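PDB 4OC9: putative O-acetylhomoserine (Thiol)-lyase from Campylobacter jejuni, which probably uses pyridoxal 5'-phosphate to make homocysteine from O-acetylhomoserine and sulfide. Local coordinates for residues A218-N226 / L253-V262. Numbering follows the deposited sequence.
Sequences ALIERKDLN and LDLPIFSIRV
Glu221 OE2 takes two bonds from one residue of the facing helix: Ser259 OG donates to it at 2.6 Å, and Ser259 N, 2.8 Å away, approaches the same OE2 nearly in line with its C-O bond, though the N-H itself is bent (134°). The hydroxyl comes from the anti side, 29° out of the carboxylate plane. Glu221 CG sits between the backbone N and the carbonyl carbon (chi1 77°), and the extended chain beyond it carries the carboxylate to the first turn of helix 257-270. There OE1 touches Pro256 CB, the two side chains crossing at about a right angle, and a water donates to OE1 and to Asn226 OD1 while accepting from Phe258 N. The Asn226 amide bridges the backbone on the two sides of Pro256: ND2 donates to Leu255 O at 2.9 Å, coming from above that carbonyl's plane, whereas Ile257 N reaches a lone pair of Asn226 OD1 at 3.2 Å. Beside this polar patch, Leu225 CD2 packs on Phe258 CB at 3.8 Å, and Leu219 CD2 meets Val262 CG2 tip to tip at 4.1 Å. The contact thus lays the start of helix 257-270 against strand 217-221, which runs between strands 77-81 and 199-203 in the seven-stranded sheet of the cofactor-binding domain. Pro256 is the N-cap, so first-turn amides that lack helical partners find acceptors in Asn226, water and Glu221; this buried carboxylate, facing a helix N-terminus, is probably stabilised as the anion.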
loop_
_atom_site.group_PDB
_atom_site.type_symbol
_atom_site.label_atom_id
_atom_site.label_comp_id
_atom_site.label_asym_id
_atom_site.label_seq_id
_atom_site.Cartn_x
_atom_site.Cartn_y
_atom_site.Cartn_z
ATOM N N ALA D 218 -14.570 13.797 2.648
ATOM C CA ALA D 218 -15.853 13.221 2.286
ATOM C C ALA D 218 -16.989 14.227 2.299
ATOM O O ALA D 218 -17.000 15.152 3.117
ATOM C CB ALA D 218 -16.197 12.093 3.221
ATOM N N LEU D 219 -17.947 14.021 1.394
ATOM C CA LEU D 219 -19.145 14.868 1.340
ATOM C C LEU D 219 -20.275 13.896 1.605
ATOM O O LEU D 219 -20.430 12.903 0.890
ATOM C CB LEU D 219 -19.427 15.555 0.001
ATOM C CG LEU D 219 -18.405 16.498 -0.611
ATOM C CD1 LEU D 219 -17.302 15.636 -1.231
ATOM C CD2 LEU D 219 -19.044 17.347 -1.700
ATOM N N ILE D 220 -21.081 14.209 2.599
ATOM C CA ILE D 220 -22.196 13.364 2.971
ATOM C C ILE D 220 -23.506 14.134 2.894
ATOM O O ILE D 220 -23.599 15.280 3.366
ATOM C CB ILE D 220 -21.997 12.871 4.397
ATOM C CG1 ILE D 220 -20.627 12.205 4.517
ATOM C CG2 ILE D 220 -23.111 11.915 4.781
ATOM C CD1 ILE D 220 -20.296 11.766 5.919
ATOM N N GLU D 221 -24.535 13.520 2.312
ATOM C CA GLU D 221 -25.816 14.222 2.208
ATOM C C GLU D 221 -26.876 13.543 3.066
ATOM O O GLU D 221 -26.883 12.307 3.260
ATOM C CB GLU D 221 -26.318 14.319 0.766
ATOM C CG GLU D 221 -26.934 13.062 0.149
ATOM C CD GLU D 221 -27.398 13.302 -1.297
ATOM O OE1 GLU D 221 -28.629 13.372 -1.513
ATOM O OE2 GLU D 221 -26.555 13.543 -2.193
ATOM N N ARG D 222 -27.775 14.356 3.603
ATOM C CA ARG D 222 -28.841 13.820 4.449
ATOM C C ARG D 222 -29.892 13.114 3.648
ATOM O O ARG D 222 -29.942 13.190 2.408
ATOM C CB ARG D 222 -29.597 14.932 5.166
ATOM C CG ARG D 222 -30.391 15.901 4.270
ATOM C CD ARG D 222 -31.267 16.848 5.110
ATOM N NE ARG D 222 -31.980 17.907 4.362
ATOM C CZ ARG D 222 -33.202 17.807 3.841
ATOM N NH1 ARG D 222 -33.904 16.671 3.900
ATOM N NH2 ARG D 222 -33.722 18.849 3.218
ATOM N N LYS D 223 -30.760 12.440 4.365
ATOM C CA LYS D 223 -31.855 11.751 3.717
ATOM C C LYS D 223 -32.847 12.794 3.243
ATOM O O LYS D 223 -33.038 13.797 3.904
ATOM C CB LYS D 223 -32.553 10.827 4.710
ATOM C CG LYS D 223 -31.656 9.702 5.173
ATOM C CD LYS D 223 -32.313 8.808 6.184
ATOM C CE LYS D 223 -31.357 7.695 6.519
ATOM N NZ LYS D 223 -31.950 6.705 7.447
ATOM N N ASP D 224 -33.442 12.557 2.086
ATOM C CA ASP D 224 -34.445 13.440 1.501
ATOM C C ASP D 224 -33.954 14.806 1.075
ATOM O O ASP D 224 -34.760 15.714 0.880
ATOM C CB ASP D 224 -35.632 13.565 2.451
ATOM C CG ASP D 224 -36.286 12.202 2.756
ATOM O OD1 ASP D 224 -36.456 11.387 1.821
ATOM O OD2 ASP D 224 -36.684 11.976 3.922
ATOM N N LEU D 225 -32.653 14.960 0.847
ATOM C CA LEU D 225 -32.142 16.256 0.389
ATOM C C LEU D 225 -32.770 16.693 -0.978
ATOM O O LEU D 225 -32.787 17.896 -1.314
ATOM C CB LEU D 225 -30.625 16.228 0.271
ATOM C CG LEU D 225 -29.942 17.524 -0.192
ATOM C CD1 LEU D 225 -30.314 18.677 0.716
ATOM C CD2 LEU D 225 -28.442 17.332 -0.214
ATOM N N ASN D 226 -33.211 15.725 -1.796
ATOM C CA ASN D 226 -33.845 16.030 -3.090
ATOM C C ASN D 226 -35.012 16.985 -2.888
ATOM O O ASN D 226 -35.214 17.918 -3.697
ATOM C CB ASN D 226 -34.348 14.763 -3.781
ATOM C CG ASN D 226 -33.233 13.891 -4.324
ATOM O OD1 ASN D 226 -32.097 14.335 -4.507
ATOM N ND2 ASN D 226 -33.582 12.686 -4.690
ATOM N N LEU D 253 -34.490 12.324 -11.566
ATOM C CA LEU D 253 -33.918 11.109 -10.980
ATOM C C LEU D 253 -34.354 10.743 -9.598
ATOM O O LEU D 253 -34.475 11.590 -8.732
ATOM C CB LEU D 253 -32.375 11.234 -10.955
ATOM C CG LEU D 253 -31.647 11.496 -12.284
ATOM C CD1 LEU D 253 -30.161 11.708 -12.032
ATOM C CD2 LEU D 253 -31.876 10.369 -13.284
ATOM N N ASP D 254 -34.532 9.449 -9.387
ATOM C CA ASP D 254 -34.905 8.952 -8.094
ATOM C C ASP D 254 -33.584 8.434 -7.456
ATOM O O ASP D 254 -33.377 7.235 -7.244
ATOM C CB ASP D 254 -35.959 7.878 -8.238
ATOM C CG ASP D 254 -36.500 7.403 -6.895
ATOM O OD1 ASP D 254 -36.236 8.047 -5.853
ATOM O OD2 ASP D 254 -37.218 6.390 -6.887
ATOM N N LEU D 255 -32.684 9.381 -7.181
ATOM C CA LEU D 255 -31.364 9.123 -6.600
ATOM C C LEU D 255 -30.899 10.361 -5.879
ATOM O O LEU D 255 -31.391 11.435 -6.154
ATOM C CB LEU D 255 -30.342 8.880 -7.715
ATOM C CG LEU D 255 -30.474 7.699 -8.653
ATOM C CD1 LEU D 255 -29.412 7.807 -9.734
ATOM C CD2 LEU D 255 -30.360 6.388 -7.890
ATOM N N PRO D 256 -29.935 10.220 -4.966
ATOM C CA PRO D 256 -29.449 11.412 -4.268
ATOM C C PRO D 256 -28.754 12.252 -5.324
ATOM O O PRO D 256 -27.579 12.032 -5.628
ATOM C CB PRO D 256 -28.472 10.847 -3.230
ATOM C CG PRO D 256 -28.080 9.510 -3.761
ATOM C CD PRO D 256 -29.276 8.991 -4.498
ATOM N N ILE D 257 -29.475 13.225 -5.864
ATOM C CA ILE D 257 -28.934 14.062 -6.937
ATOM C C ILE D 257 -27.735 14.930 -6.584
ATOM O O ILE D 257 -26.936 15.247 -7.450
ATOM C CB ILE D 257 -30.035 14.890 -7.639
ATOM C CG1 ILE D 257 -30.571 16.004 -6.748
ATOM C CG2 ILE D 257 -31.151 13.960 -8.115
ATOM C CD1 ILE D 257 -31.615 16.857 -7.443
ATOM N N PHE D 258 -27.605 15.302 -5.311
ATOM C CA PHE D 258 -26.465 16.129 -4.889
ATOM C C PHE D 258 -25.189 15.297 -5.088
ATOM O O PHE D 258 -24.225 15.751 -5.716
ATOM C CB PHE D 258 -26.604 16.571 -3.437
ATOM C CG PHE D 258 -25.422 17.348 -2.923
ATOM C CD1 PHE D 258 -24.295 16.674 -2.400
ATOM C CD2 PHE D 258 -25.438 18.721 -2.886
ATOM C CE1 PHE D 258 -23.217 17.381 -1.883
ATOM C CE2 PHE D 258 -24.352 19.438 -2.379
ATOM C CZ PHE D 258 -23.243 18.762 -1.877
ATOM N N SER D 259 -25.220 14.068 -4.576
ATOM C CA SER D 259 -24.082 13.156 -4.687
ATOM C C SER D 259 -23.841 12.767 -6.159
ATOM O O SER D 259 -22.694 12.664 -6.603
ATOM C CB SER D 259 -24.285 11.918 -3.810
ATOM O OG SER D 259 -24.339 12.286 -2.439
ATOM N N ILE D 260 -24.923 12.547 -6.899
ATOM C CA ILE D 260 -24.799 12.187 -8.307
ATOM C C ILE D 260 -24.060 13.259 -9.064
ATOM O O ILE D 260 -23.178 12.954 -9.860
ATOM C CB ILE D 260 -26.167 11.948 -8.979
ATOM C CG1 ILE D 260 -26.827 10.671 -8.442
ATOM C CG2 ILE D 260 -26.027 11.812 -10.480
ATOM C CD1 ILE D 260 -26.037 9.372 -8.622
ATOM N N ARG D 261 -24.383 14.520 -8.806
ATOM C CA ARG D 261 -23.701 15.565 -9.534
ATOM C C ARG D 261 -22.221 15.582 -9.151
ATOM O O ARG D 261 -21.366 15.765 -9.988
ATOM C CB ARG D 261 -24.404 16.941 -9.416
ATOM C CG ARG D 261 -23.864 17.878 -10.492
ATOM C CD ARG D 261 -24.698 19.125 -10.853
ATOM N NE ARG D 261 -24.439 20.307 -10.084
ATOM C CZ ARG D 261 -23.785 21.392 -10.503
ATOM N NH1 ARG D 261 -23.358 21.582 -11.752
ATOM N NH2 ARG D 261 -23.641 22.370 -9.638
ATOM N N VAL D 262 -21.921 15.372 -7.876
ATOM C CA VAL D 262 -20.528 15.361 -7.435
ATOM C C VAL D 262 -19.738 14.325 -8.257
ATOM O O VAL D 262 -18.585 14.552 -8.635
ATOM C CB VAL D 262 -20.389 14.998 -5.940
ATOM C CG1 VAL D 262 -18.922 14.848 -5.566
ATOM C CG2 VAL D 262 -21.059 16.027 -5.051
HETATM O O HOH W 1 -22.235 13.851 -1.129
HETATM O O HOH W 2 -29.766 14.906 -3.163
#